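Local coordinates for putative phosphohydrolase (Shewanella amazonensis, PDB 3M1T), which is of unknown function but carries an HDOD domain, related to HD-type phosphodiesterases, and may act as a phosphohydrolase or in signal transduction, at residues F101-I115 with F132-V146. Numbering follows the deposited sequence. Where two conformers were deposited one is given.
Sequences FDLADFWGNTFEVAI and FTCGILHSIGELLIV
An antiparallel helix pair in the core of the HDOD domain illustrates how close backbones are bought with small residues: where helix 103-115 crosses helix 132-137, the axes come within 7.5 Å at 155°, and Ala114 CA lies 4.0 Å from Gly135 CA. Gly135, with no side chain, lets the backbones meet here. Beside this point Ala114 CB sits over the centre of one face of the Phe132 ring, while Ile115 CG1 meets the ring's edge.

Past Gly135 the chain turns from Leu137 to Ile140 into helix 140-146, and the axes move apart to 12.1 Å, a separation filled by larger side chains. Leu143 forks between two rings: CD1 lies over a face of Phe106, displaced toward CZ, and CD2 stands 3.5 Å from the Phe101 ring centroid, only 4° off the normal. Phe106 holds its CG opposite the backbone N, which carries the ring to the turn, with Ser139 O at its edge. Val146 CG2 and Glu142 OE2 border the edge of Phe101; replacing Phe101 with an alanine would probably strip Leu143 CD2 of the ring face it packs on and cost Val146 CG2 its apolar partner across the contact. Leu143 and Val146 also touch Val95 and Val98, respectively, in a preceding loop.

Polar groups at the turn are joined through water. His138 packs between Ser139 CB on one face and Val113 CG1 on the other, and its ND1 donates almost straight (175°) to Gly135 O in the carbonyl plane, which fixes the ring's rotation. Its NE2 is hydrogen-bonded to a water in the ring plane, and that water accepts from Asn109 ND2. A second water bonds Thr110 OG1, donates to Ile136 O and accepts from Ser139 N at 2.8 Å.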
loop_
_atom_site.group_PDB
_atom_site.type_symbol
_atom_site.label_atom_id
_atom_site.label_comp_id
_atom_site.label_asym_id
_atom_site.label_seq_id
_atom_site.Cartn_x
_atom_site.Cartn_y
_atom_site.Cartn_z
ATOM N N PHE A 101 -15.896 6.667 -2.578
ATOM C CA PHE A 101 -14.872 5.782 -3.117
ATOM C C PHE A 101 -15.486 4.539 -3.660
ATOM O O PHE A 101 -16.334 3.945 -3.022
ATOM C CB PHE A 101 -13.858 5.378 -2.033
ATOM C CG PHE A 101 -12.932 6.484 -1.669
ATOM C CD1 PHE A 101 -13.303 7.409 -0.710
ATOM C CD2 PHE A 101 -11.708 6.624 -2.303
ATOM C CE1 PHE A 101 -12.458 8.469 -0.379
ATOM C CE2 PHE A 101 -10.851 7.675 -1.970
ATOM C CZ PHE A 101 -11.241 8.601 -1.019
ATOM N N ASP A 102 -15.021 4.133 -4.831
ATOM C CA ASP A 102 -15.277 2.791 -5.297
ATOM C C ASP A 102 -14.104 1.986 -4.832
ATOM O O ASP A 102 -12.972 2.242 -5.238
ATOM C CB ASP A 102 -15.334 2.668 -6.809
ATOM C CG ASP A 102 -15.655 1.240 -7.231
ATOM O OD1 ASP A 102 -16.843 0.857 -7.143
ATOM O OD2 ASP A 102 -14.734 0.483 -7.596
ATOM N N LEU A 103 -14.362 0.996 -4.021
ATOM C CA LEU A 103 -13.274 0.219 -3.468
ATOM C C LEU A 103 -12.513 -0.640 -4.520
ATOM O O LEU A 103 -11.298 -0.759 -4.407
ATOM C CB LEU A 103 -13.753 -0.566 -2.228
ATOM C CG LEU A 103 -14.002 0.310 -0.958
ATOM C CD1 LEU A 103 -14.463 -0.473 0.250
ATOM C CD2 LEU A 103 -12.768 1.116 -0.582
ATOM N N ALA A 104 -13.180 -1.196 -5.557
ATOM C CA ALA A 104 -12.429 -1.844 -6.642
ATOM C C ALA A 104 -11.419 -0.893 -7.284
ATOM O O ALA A 104 -10.301 -1.301 -7.591
ATOM C CB ALA A 104 -13.380 -2.418 -7.741
ATOM N N ASP A 105 -11.807 0.360 -7.507
ATOM C CA ASP A 105 -10.904 1.349 -8.106
ATOM C C ASP A 105 -9.794 1.740 -7.104
ATOM O O ASP A 105 -8.624 1.855 -7.485
ATOM C CB ASP A 105 -11.651 2.622 -8.553
ATOM C CG ASP A 105 -12.551 2.409 -9.786
ATOM O OD1 ASP A 105 -12.545 1.333 -10.413
ATOM O OD2 ASP A 105 -13.278 3.359 -10.123
ATOM N N PHE A 106 -10.183 1.973 -5.854
ATOM C CA PHE A 106 -9.227 2.342 -4.781
ATOM C C PHE A 106 -8.184 1.269 -4.675
ATOM O O PHE A 106 -6.977 1.534 -4.722
ATOM C CB PHE A 106 -9.909 2.510 -3.422
ATOM C CG PHE A 106 -8.929 2.760 -2.296
ATOM C CD1 PHE A 106 -8.448 4.036 -2.022
ATOM C CD2 PHE A 106 -8.448 1.695 -1.567
ATOM C CE1 PHE A 106 -7.525 4.235 -0.992
ATOM C CE2 PHE A 106 -7.495 1.877 -0.575
ATOM C CZ PHE A 106 -7.045 3.149 -0.284
ATOM N N TRP A 107 -8.642 0.034 -4.476
ATOM C CA TRP A 107 -7.678 -1.060 -4.314
ATOM C C TRP A 107 -6.930 -1.367 -5.594
ATOM O O TRP A 107 -5.769 -1.720 -5.553
ATOM C CB TRP A 107 -8.369 -2.312 -3.744
ATOM C CG TRP A 107 -8.723 -2.124 -2.313
ATOM C CD1 TRP A 107 -9.980 -2.094 -1.801
ATOM C CD2 TRP A 107 -7.832 -1.939 -1.193
ATOM N NE1 TRP A 107 -9.952 -1.898 -0.440
ATOM C CE2 TRP A 107 -8.642 -1.762 -0.045
ATOM C CE3 TRP A 107 -6.449 -1.857 -1.051
ATOM C CZ2 TRP A 107 -8.119 -1.564 1.196
ATOM C CZ3 TRP A 107 -5.933 -1.632 0.175
ATOM C CH2 TRP A 107 -6.745 -1.482 1.297
ATOM N N GLY A 108 -7.577 -1.219 -6.738
ATOM C CA GLY A 108 -6.860 -1.380 -7.998
ATOM C C GLY A 108 -5.649 -0.452 -8.076
ATOM O O GLY A 108 -4.551 -0.868 -8.488
ATOM N N ASN A 109 -5.868 0.808 -7.755
ATOM C CA ASN A 109 -4.757 1.763 -7.801
ATOM C C ASN A 109 -3.666 1.396 -6.806
ATOM O O ASN A 109 -2.455 1.424 -7.089
ATOM C CB ASN A 109 -5.228 3.170 -7.533
ATOM C CG ASN A 109 -4.066 4.111 -7.352
ATOM O OD1 ASN A 109 -3.414 4.508 -8.363
ATOM N ND2 ASN A 109 -3.712 4.417 -6.083
ATOM N N THR A 110 -4.101 1.000 -5.601
ATOM C CA THR A 110 -3.174 0.582 -4.585
ATOM C C THR A 110 -2.330 -0.612 -5.006
ATOM O O THR A 110 -1.130 -0.638 -4.772
ATOM C CB THR A 110 -3.878 0.417 -3.211
ATOM O OG1 THR A 110 -3.999 1.706 -2.580
ATOM C CG2 THR A 110 -3.105 -0.514 -2.317
ATOM N N PHE A 111 -2.943 -1.621 -5.612
ATOM C CA PHE A 111 -2.192 -2.764 -6.130
ATOM C C PHE A 111 -1.233 -2.370 -7.234
ATOM O O PHE A 111 -0.140 -2.895 -7.300
ATOM C CB PHE A 111 -3.121 -3.872 -6.651
ATOM C CG PHE A 111 -3.834 -4.626 -5.575
ATOM C CD1 PHE A 111 -3.149 -5.070 -4.449
ATOM C CD2 PHE A 111 -5.185 -4.879 -5.672
ATOM C CE1 PHE A 111 -3.806 -5.752 -3.462
ATOM C CE2 PHE A 111 -5.835 -5.562 -4.688
ATOM C CZ PHE A 111 -5.153 -6.004 -3.596
ATOM N N GLU A 112 -1.651 -1.448 -8.089
ATOM C CA GLU A 112 -0.760 -0.938 -9.167
ATOM C C GLU A 112 0.501 -0.377 -8.533
ATOM O O GLU A 112 1.622 -0.734 -8.914
ATOM C CB GLU A 112 -1.420 0.154 -10.030
ATOM C CG GLU A 112 -2.439 -0.312 -11.064
ATOM C CD GLU A 112 -1.839 -1.104 -12.226
ATOM O OE1 GLU A 112 -0.789 -0.695 -12.848
ATOM O OE2 GLU A 112 -2.477 -2.123 -12.582
ATOM N N VAL A 113 0.309 0.459 -7.508
ATOM C CA VAL A 113 1.431 1.020 -6.773
ATOM C C VAL A 113 2.268 -0.089 -6.126
ATOM O O VAL A 113 3.496 -0.085 -6.205
ATOM C CB VAL A 113 0.974 2.075 -5.742
ATOM C CG1 VAL A 113 2.096 2.450 -4.736
ATOM C CG2 VAL A 113 0.398 3.337 -6.447
ATOM N N ALA A 114 1.615 -1.037 -5.463
ATOM C CA ALA A 114 2.318 -2.153 -4.834
ATOM C C ALA A 114 3.144 -2.967 -5.789
ATOM O O ALA A 114 4.292 -3.330 -5.513
ATOM C CB ALA A 114 1.299 -3.053 -4.060
ATOM N N ILE A 115 2.574 -3.257 -6.966
ATOM C CA ILE A 115 3.307 -4.019 -7.985
ATOM C C ILE A 115 4.550 -3.280 -8.481
ATOM O O ILE A 115 5.656 -3.866 -8.651
ATOM C CB ILE A 115 2.346 -4.388 -9.173
ATOM C CG1 ILE A 115 1.323 -5.435 -8.729
ATOM C CG2 ILE A 115 3.164 -4.800 -10.429
ATOM C CD1 ILE A 115 0.167 -5.565 -9.755
ATOM N N PHE A 132 5.965 -4.407 -1.639
ATOM C CA PHE A 132 4.572 -4.674 -2.033
ATOM C C PHE A 132 3.628 -4.323 -0.853
ATOM O O PHE A 132 2.604 -3.628 -1.018
ATOM C CB PHE A 132 4.390 -6.139 -2.462
ATOM C CG PHE A 132 3.014 -6.429 -2.985
ATOM C CD1 PHE A 132 1.971 -6.725 -2.133
ATOM C CD2 PHE A 132 2.775 -6.394 -4.351
ATOM C CE1 PHE A 132 0.673 -6.961 -2.655
ATOM C CE2 PHE A 132 1.495 -6.666 -4.886
ATOM C CZ PHE A 132 0.458 -6.924 -4.030
ATOM N N THR A 133 3.997 -4.770 0.347
ATOM C CA THR A 133 3.154 -4.510 1.492
ATOM C C THR A 133 3.032 -3.043 1.815
ATOM O O THR A 133 1.974 -2.552 2.179
ATOM C CB THR A 133 3.629 -5.356 2.725
ATOM O OG1 THR A 133 3.499 -6.735 2.395
ATOM C CG2 THR A 133 2.790 -5.072 3.977
ATOM N N CYS A 134 4.131 -2.318 1.691
ATOM C CA CYS A 134 4.116 -0.894 1.871
ATOM C C CYS A 134 3.113 -0.247 0.892
ATOM O O CYS A 134 2.345 0.598 1.296
ATOM C CB CYS A 134 5.531 -0.353 1.691
ATOM S SG CYS A 134 5.757 1.314 2.373
ATOM N N GLY A 135 3.132 -0.678 -0.374
ATOM C CA GLY A 135 2.142 -0.251 -1.317
ATOM C C GLY A 135 0.705 -0.546 -0.896
ATOM O O GLY A 135 -0.159 0.353 -0.975
ATOM N N ILE A 136 0.462 -1.746 -0.381
ATOM C CA ILE A 136 -0.887 -2.114 0.091
ATOM C C ILE A 136 -1.375 -1.152 1.135
ATOM O O ILE A 136 -2.524 -0.781 1.125
ATOM C CB ILE A 136 -0.923 -3.540 0.646
ATOM C CG1 ILE A 136 -0.678 -4.511 -0.483
ATOM C CG2 ILE A 136 -2.245 -3.817 1.439
ATOM C CD1 ILE A 136 -1.660 -4.385 -1.700
ATOM N N LEU A 137 -0.478 -0.708 2.006
ATOM C CA LEU A 137 -0.845 0.120 3.171
ATOM C C LEU A 137 -0.843 1.623 2.878
ATOM O O LEU A 137 -1.337 2.411 3.683
ATOM C CB LEU A 137 0.141 -0.125 4.307
ATOM C CG LEU A 137 0.136 -1.515 4.891
ATOM C CD1 LEU A 137 1.336 -1.735 5.883
ATOM C CD2 LEU A 137 -1.230 -1.827 5.547
ATOM N N HIS A 138 -0.257 2.026 1.743
ATOM C CA HIS A 138 0.163 3.424 1.664
ATOM C C HIS A 138 -0.935 4.465 1.652
ATOM O O HIS A 138 -0.703 5.622 2.072
ATOM C CB HIS A 138 1.075 3.663 0.427
ATOM C CG HIS A 138 0.338 3.945 -0.822
ATOM N ND1 HIS A 138 -0.244 2.952 -1.576
ATOM C CD2 HIS A 138 0.125 5.113 -1.507
ATOM C CE1 HIS A 138 -0.775 3.488 -2.660
ATOM N NE2 HIS A 138 -0.592 4.798 -2.616
ATOM N N SER A 139 -2.107 4.106 1.140
ATOM C CA SER A 139 -3.158 5.096 0.910
ATOM C C SER A 139 -4.321 4.969 1.875
ATOM O O SER A 139 -5.347 5.641 1.760
ATOM C CB SER A 139 -3.670 5.000 -0.547
ATOM O OG SER A 139 -4.291 6.234 -0.898
ATOM N N ILE A 140 -4.203 4.104 2.876
ATOM C CA ILE A 140 -5.340 3.909 3.768
ATOM C C ILE A 140 -5.673 5.172 4.583
ATOM O O ILE A 140 -6.821 5.368 4.964
ATOM C CB ILE A 140 -5.149 2.711 4.658
ATOM C CG1 ILE A 140 -4.995 1.477 3.756
ATOM C CG2 ILE A 140 -6.326 2.537 5.634
ATOM C CD1 ILE A 140 -4.580 0.172 4.512
ATOM N N GLY A 141 -4.686 6.015 4.853
ATOM C CA GLY A 141 -4.920 7.254 5.587
ATOM C C GLY A 141 -5.923 8.156 4.875
ATOM O O GLY A 141 -6.664 8.849 5.559
ATOM N N GLU A 142 -5.935 8.145 3.550
ATOM C CA GLU A 142 -6.945 8.884 2.762
ATOM C C GLU A 142 -8.355 8.492 3.254
ATOM O O GLU A 142 -9.216 9.327 3.606
ATOM C CB GLU A 142 -6.759 8.516 1.276
ATOM C CG GLU A 142 -7.419 9.436 0.265
ATOM C CD GLU A 142 -6.974 9.171 -1.177
ATOM O OE1 GLU A 142 -6.158 8.254 -1.444
ATOM O OE2 GLU A 142 -7.458 9.901 -2.064
ATOM N N LEU A 143 -8.577 7.189 3.301
ATOM C CA LEU A 143 -9.861 6.626 3.749
ATOM C C LEU A 143 -10.190 6.973 5.198
ATOM O O LEU A 143 -11.328 7.297 5.540
ATOM C CB LEU A 143 -9.878 5.107 3.514
ATOM C CG LEU A 143 -9.597 4.705 2.068
ATOM C CD1 LEU A 143 -9.606 3.209 1.955
ATOM C CD2 LEU A 143 -10.606 5.365 1.033
ATOM N N LEU A 144 -9.181 6.922 6.071
ATOM C CA LEU A 144 -9.413 7.179 7.469
ATOM C C LEU A 144 -9.895 8.641 7.639
ATOM O O LEU A 144 -10.728 8.878 8.510
ATOM C CB LEU A 144 -8.100 6.992 8.262
ATOM C CG LEU A 144 -7.593 5.582 8.421
ATOM C CD1 LEU A 144 -6.310 5.639 9.266
ATOM C CD2 LEU A 144 -8.618 4.699 9.176
ATOM N N ILE A 145 -9.300 9.574 6.915
ATOM C CA ILE A 145 -9.699 10.995 7.027
ATOM C C ILE A 145 -11.143 11.217 6.581
ATOM O O ILE A 145 -11.935 11.921 7.246
ATOM C CB ILE A 145 -8.730 11.918 6.358
ATOM C CG1 ILE A 145 -7.372 11.914 7.105
ATOM C CG2 ILE A 145 -9.320 13.385 6.258
ATOM C CD1 ILE A 145 -6.356 12.665 6.431
ATOM N N VAL A 146 -11.511 10.615 5.467
ATOM C CA VAL A 146 -12.914 10.724 4.997
ATOM C C VAL A 146 -13.880 10.163 6.014
ATOM O O VAL A 146 -14.920 10.770 6.315
ATOM C CB VAL A 146 -13.082 10.029 3.637
ATOM C CG1 VAL A 146 -14.611 9.946 3.219
ATOM C CG2 VAL A 146 -12.264 10.755 2.588
HETATM O O HOH W 1 -1.574 6.102 -4.952
HETATM O O HOH W 2 -3.376 1.817 0.212
#